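Long-range contact in sensor protein (Vibrio cholerae, PDB 3BY9), which is the sensor part of a membrane-bound histidine kinase, DctB, which binds C4-dicarboxylates such as succinate and probably passes the signal on by phosphorylating a histidine: residues D74-I85 with F96-F107. Numbering follows the deposited sequence.
Sequences DTYLIDRFGNTI and FIGRNFAWRPYF
F96 drives its edge into one face of the Y76 ring in a T-shaped stack, planes 88° apart and centroids 4.9 Å apart. The Y76 side chain leaves the strand toward 96-107, and with CG between the backbone N and the carbonyl carbon (chi1 51°) its ring lies with one face to F96; at its rim Y76 OH donates to Y106 OH over 2.8 Å. F101 fits beside these rings, its edge toward T84 OG1 and I78 CD1. Farther along, F107 lies against the D79-G82 type I turn: G82 CA sits over the ring face, 3.8 Å from its centroid, a CH-pi contact, while I78 CG2 packs 3.6 Å from F107 CE1.

Backbone and side-chain hydrogen bonds join the two segments alongside this packing. G82 O receives F101 N, and G98 N donates to T84 O. R99 O is gripped twice by T84, from opposite faces of its carbonyl plane, by N at 2.9 Å and OG1 at 3.1 Å. N100 ND2 bridges F81 O and N83 OD1, the latter bond nearly straight (2.9 Å, 175°), and N100 OD1 closes an Asx turn onto A102 N. Within the turn, D79 OD1 takes F81 N, an Asx turn, and N83 N from opposite faces.

Y106 OH and R104 NE both hydrogen-bond a succinate molecule, and Y106 stacks on Y131. Residues 96-104 run along the 74-79/84-87 β-hairpin at one edge of the five-stranded antiparallel sheet and lead into helix 105-110, bordering the dicarboxylate pocket of this sensor domain.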
loop_
_atom_site.group_PDB
_atom_site.type_symbol
_atom_site.label_atom_id
_atom_site.label_comp_id
_atom_site.label_asym_id
_atom_site.label_seq_id
_atom_site.Cartn_x
_atom_site.Cartn_y
_atom_site.Cartn_z
ATOM N N ASP A 74 -12.371 -2.039 -1.487
ATOM C CA ASP A 74 -13.322 -0.998 -1.862
ATOM C C ASP A 74 -13.078 -0.569 -3.298
ATOM O O ASP A 74 -11.938 -0.603 -3.745
ATOM C CB ASP A 74 -13.093 0.257 -0.985
ATOM C CG ASP A 74 -13.118 -0.065 0.505
ATOM O OD1 ASP A 74 -14.231 -0.148 1.093
ATOM O OD2 ASP A 74 -12.027 -0.266 1.074
ATOM N N THR A 75 -14.134 -0.128 -3.982
ATOM C CA THR A 75 -13.979 0.347 -5.390
ATOM C C THR A 75 -14.857 1.605 -5.381
ATOM O O THR A 75 -16.041 1.513 -5.098
ATOM C CB THR A 75 -14.505 -0.678 -6.402
ATOM O OG1 THR A 75 -13.735 -1.902 -6.298
ATOM C CG2 THR A 75 -14.361 -0.121 -7.835
ATOM N N TYR A 76 -14.267 2.766 -5.731
ATOM C CA TYR A 76 -15.047 3.984 -5.543
ATOM C C TYR A 76 -14.687 5.047 -6.572
ATOM O O TYR A 76 -13.553 5.119 -7.038
ATOM C CB TYR A 76 -14.866 4.541 -4.109
ATOM C CG TYR A 76 -13.441 4.703 -3.622
ATOM C CD1 TYR A 76 -12.902 5.981 -3.430
ATOM C CD2 TYR A 76 -12.647 3.575 -3.278
ATOM C CE1 TYR A 76 -11.593 6.138 -2.882
ATOM C CE2 TYR A 76 -11.371 3.742 -2.752
ATOM C CZ TYR A 76 -10.860 4.985 -2.555
ATOM O OH TYR A 76 -9.611 5.089 -1.981
ATOM N N LEU A 77 -15.687 5.867 -6.863
ATOM C CA LEU A 77 -15.610 6.895 -7.916
ATOM C C LEU A 77 -15.558 8.285 -7.336
ATOM O O LEU A 77 -16.397 8.640 -6.532
ATOM C CB LEU A 77 -16.874 6.735 -8.802
ATOM C CG LEU A 77 -17.003 7.703 -9.973
ATOM C CD1 LEU A 77 -15.951 7.343 -11.050
ATOM C CD2 LEU A 77 -18.374 7.494 -10.611
ATOM N N ILE A 78 -14.577 9.081 -7.789
ATOM C CA ILE A 78 -14.372 10.418 -7.236
ATOM C C ILE A 78 -14.558 11.473 -8.327
ATOM O O ILE A 78 -14.088 11.277 -9.448
ATOM C CB ILE A 78 -12.940 10.477 -6.693
ATOM C CG1 ILE A 78 -12.690 9.263 -5.738
ATOM C CG2 ILE A 78 -12.763 11.719 -5.862
ATOM C CD1 ILE A 78 -11.259 9.270 -5.169
ATOM N N ASP A 79 -15.237 12.590 -8.004
ATOM C CA ASP A 79 -15.409 13.629 -8.998
ATOM C C ASP A 79 -14.125 14.433 -9.206
ATOM O O ASP A 79 -13.105 14.159 -8.613
ATOM C CB ASP A 79 -16.646 14.512 -8.658
ATOM C CG ASP A 79 -16.438 15.444 -7.464
ATOM O OD1 ASP A 79 -15.310 15.616 -7.001
ATOM O OD2 ASP A 79 -17.449 16.036 -6.994
ATOM N N ARG A 80 -14.148 15.404 -10.105
ATOM C CA ARG A 80 -12.902 16.087 -10.421
ATOM C C ARG A 80 -12.426 17.060 -9.354
ATOM O O ARG A 80 -11.333 17.622 -9.472
ATOM C CB ARG A 80 -13.033 16.796 -11.793
ATOM C CG ARG A 80 -13.973 17.969 -11.788
ATOM C CD ARG A 80 -13.908 18.579 -13.199
ATOM N NE ARG A 80 -14.681 19.806 -13.303
ATOM C CZ ARG A 80 -14.241 20.997 -12.916
ATOM N NH1 ARG A 80 -13.022 21.117 -12.400
ATOM N NH2 ARG A 80 -15.030 22.062 -13.044
ATOM N N PHE A 81 -13.236 17.197 -8.303
ATOM C CA PHE A 81 -12.922 18.057 -7.176
ATOM C C PHE A 81 -12.395 17.234 -5.989
ATOM O O PHE A 81 -11.975 17.797 -4.962
ATOM C CB PHE A 81 -14.178 18.831 -6.763
ATOM C CG PHE A 81 -14.819 19.571 -7.925
ATOM C CD1 PHE A 81 -14.257 20.735 -8.401
ATOM C CD2 PHE A 81 -15.953 19.072 -8.528
ATOM C CE1 PHE A 81 -14.834 21.403 -9.473
ATOM C CE2 PHE A 81 -16.526 19.758 -9.602
ATOM C CZ PHE A 81 -15.944 20.911 -10.043
ATOM N N GLY A 82 -12.407 15.905 -6.144
ATOM C CA GLY A 82 -11.934 15.028 -5.083
ATOM C C GLY A 82 -13.047 14.433 -4.238
ATOM O O GLY A 82 -12.725 13.697 -3.301
ATOM N N ASN A 83 -14.314 14.702 -4.548
ATOM C CA ASN A 83 -15.396 14.162 -3.690
ATOM C C ASN A 83 -15.831 12.768 -4.135
ATOM O O ASN A 83 -16.067 12.523 -5.319
ATOM C CB ASN A 83 -16.640 15.046 -3.765
ATOM C CG ASN A 83 -16.339 16.472 -3.419
ATOM O OD1 ASN A 83 -15.863 16.779 -2.308
ATOM N ND2 ASN A 83 -16.624 17.369 -4.369
ATOM N N THR A 84 -15.969 11.855 -3.184
ATOM C CA THR A 84 -16.413 10.526 -3.553
ATOM C C THR A 84 -17.903 10.608 -3.830
ATOM O O THR A 84 -18.668 11.037 -2.956
ATOM C CB THR A 84 -16.144 9.521 -2.412
ATOM O OG1 THR A 84 -14.746 9.504 -2.188
ATOM C CG2 THR A 84 -16.573 8.060 -2.871
ATOM N N ILE A 85 -18.323 10.214 -5.031
ATOM C CA ILE A 85 -19.735 10.302 -5.374
ATOM C C ILE A 85 -20.439 8.946 -5.463
ATOM O O ILE A 85 -21.643 8.908 -5.413
ATOM C CB ILE A 85 -19.995 11.076 -6.689
ATOM C CG1 ILE A 85 -19.382 10.327 -7.893
ATOM C CG2 ILE A 85 -19.419 12.502 -6.623
ATOM C CD1 ILE A 85 -19.949 10.962 -9.214
ATOM N N PHE A 96 -17.489 5.603 2.023
ATOM C CA PHE A 96 -16.635 6.708 1.637
ATOM C C PHE A 96 -17.460 7.792 0.965
ATOM O O PHE A 96 -16.895 8.847 0.607
ATOM C CB PHE A 96 -15.601 6.235 0.597
ATOM C CG PHE A 96 -14.581 5.243 1.101
ATOM C CD1 PHE A 96 -14.541 4.808 2.434
ATOM C CD2 PHE A 96 -13.658 4.698 0.185
ATOM C CE1 PHE A 96 -13.624 3.848 2.844
ATOM C CE2 PHE A 96 -12.730 3.729 0.577
ATOM C CZ PHE A 96 -12.709 3.290 1.905
ATOM N N ILE A 97 -18.765 7.579 0.788
ATOM C CA ILE A 97 -19.583 8.573 0.061
ATOM C C ILE A 97 -19.533 9.959 0.736
ATOM O O ILE A 97 -19.714 10.073 1.957
ATOM C CB ILE A 97 -21.058 8.128 -0.019
ATOM C CG1 ILE A 97 -21.180 6.790 -0.761
ATOM C CG2 ILE A 97 -21.904 9.203 -0.745
ATOM C CD1 ILE A 97 -21.016 6.846 -2.206
ATOM N N GLY A 98 -19.233 10.996 -0.056
ATOM C CA GLY A 98 -19.218 12.341 0.511
ATOM C C GLY A 98 -17.858 12.759 1.052
ATOM O O GLY A 98 -17.646 13.943 1.361
ATOM N N ARG A 99 -16.911 11.823 1.151
ATOM C CA ARG A 99 -15.600 12.193 1.717
ATOM C C ARG A 99 -14.740 12.665 0.569
ATOM O O ARG A 99 -14.813 12.089 -0.525
ATOM C CB ARG A 99 -14.897 10.965 2.347
ATOM C CG ARG A 99 -15.716 10.223 3.365
ATOM C CD ARG A 99 -16.095 11.097 4.527
ATOM N NE ARG A 99 -16.431 10.293 5.700
ATOM C CZ ARG A 99 -15.556 9.920 6.633
ATOM N NH1 ARG A 99 -14.279 10.268 6.541
ATOM N NH2 ARG A 99 -15.964 9.206 7.677
ATOM N N ASN A 100 -13.883 13.658 0.837
ATOM C CA ASN A 100 -13.024 14.212 -0.207
ATOM C C ASN A 100 -11.613 13.696 -0.047
ATOM O O ASN A 100 -11.078 13.706 1.084
ATOM C CB ASN A 100 -13.117 15.747 -0.133
ATOM C CG ASN A 100 -12.310 16.413 -1.228
ATOM O OD1 ASN A 100 -11.087 16.412 -1.177
ATOM N ND2 ASN A 100 -12.996 16.972 -2.213
ATOM N N PHE A 101 -10.995 13.211 -1.148
ATOM C CA PHE A 101 -9.629 12.655 -1.081
ATOM C C PHE A 101 -8.660 13.408 -2.007
ATOM O O PHE A 101 -7.696 12.824 -2.492
ATOM C CB PHE A 101 -9.667 11.176 -1.455
ATOM C CG PHE A 101 -10.495 10.351 -0.479
ATOM C CD1 PHE A 101 -10.123 10.282 0.846
ATOM C CD2 PHE A 101 -11.662 9.718 -0.883
ATOM C CE1 PHE A 101 -10.927 9.584 1.809
ATOM C CE2 PHE A 101 -12.471 9.003 0.058
ATOM C CZ PHE A 101 -12.092 8.954 1.411
ATOM N N ALA A 102 -8.945 14.690 -2.249
ATOM C CA ALA A 102 -8.052 15.454 -3.161
ATOM C C ALA A 102 -6.664 15.529 -2.578
ATOM O O ALA A 102 -5.707 15.753 -3.305
ATOM C CB ALA A 102 -8.589 16.887 -3.375
ATOM N N TRP A 103 -6.560 15.371 -1.253
ATOM C CA TRP A 103 -5.288 15.408 -0.547
ATOM C C TRP A 103 -4.461 14.118 -0.715
ATOM O O TRP A 103 -3.232 14.082 -0.371
ATOM C CB TRP A 103 -5.552 15.692 0.954
ATOM C CG TRP A 103 -6.466 14.693 1.612
ATOM C CD1 TRP A 103 -7.862 14.727 1.642
ATOM C CD2 TRP A 103 -6.079 13.484 2.302
ATOM N NE1 TRP A 103 -8.331 13.581 2.299
ATOM C CE2 TRP A 103 -7.270 12.823 2.709
ATOM C CE3 TRP A 103 -4.844 12.897 2.613
ATOM C CZ2 TRP A 103 -7.250 11.603 3.412
ATOM C CZ3 TRP A 103 -4.831 11.673 3.322
ATOM C CH2 TRP A 103 -6.024 11.053 3.703
ATOM N N ARG A 104 -5.070 13.071 -1.269
ATOM C CA ARG A 104 -4.326 11.823 -1.458
ATOM C C ARG A 104 -3.552 11.825 -2.759
ATOM O O ARG A 104 -4.080 12.198 -3.804
ATOM C CB ARG A 104 -5.255 10.619 -1.519
ATOM C CG ARG A 104 -5.698 10.120 -0.192
ATOM C CD ARG A 104 -4.544 9.423 0.589
ATOM N NE ARG A 104 -5.112 8.508 1.605
ATOM C CZ ARG A 104 -4.498 8.162 2.738
ATOM N NH1 ARG A 104 -3.290 8.626 3.031
ATOM N NH2 ARG A 104 -5.162 7.407 3.638
ATOM N N PRO A 105 -2.326 11.324 -2.736
ATOM C CA PRO A 105 -1.550 11.308 -3.994
ATOM C C PRO A 105 -2.219 10.542 -5.124
ATOM O O PRO A 105 -2.102 10.920 -6.278
ATOM C CB PRO A 105 -0.253 10.632 -3.571
ATOM C CG PRO A 105 -0.045 11.194 -2.167
ATOM C CD PRO A 105 -1.458 11.066 -1.558
ATOM N N TYR A 106 -2.915 9.438 -4.820
ATOM C CA TYR A 106 -3.507 8.719 -5.940
ATOM C C TYR A 106 -4.557 9.556 -6.659
ATOM O O TYR A 106 -4.744 9.376 -7.874
ATOM C CB TYR A 106 -4.048 7.337 -5.500
ATOM C CG TYR A 106 -5.156 7.383 -4.454
ATOM C CD1 TYR A 106 -6.472 7.771 -4.798
ATOM C CD2 TYR A 106 -4.905 7.010 -3.127
ATOM C CE1 TYR A 106 -7.511 7.784 -3.834
ATOM C CE2 TYR A 106 -5.942 7.028 -2.165
ATOM C CZ TYR A 106 -7.235 7.419 -2.528
ATOM O OH TYR A 106 -8.254 7.484 -1.573
ATOM N N PHE A 107 -5.218 10.491 -5.975
ATOM C CA PHE A 107 -6.210 11.277 -6.678
ATOM C C PHE A 107 -5.432 12.429 -7.413
ATOM O O PHE A 107 -5.674 12.718 -8.584
ATOM C CB PHE A 107 -7.200 11.925 -5.691
ATOM C CG PHE A 107 -8.168 12.868 -6.372
ATOM C CD1 PHE A 107 -9.284 12.365 -7.040
ATOM C CD2 PHE A 107 -7.867 14.234 -6.475
ATOM C CE1 PHE A 107 -10.108 13.160 -7.804
ATOM C CE2 PHE A 107 -8.674 15.068 -7.247
ATOM C CZ PHE A 107 -9.813 14.522 -7.923
#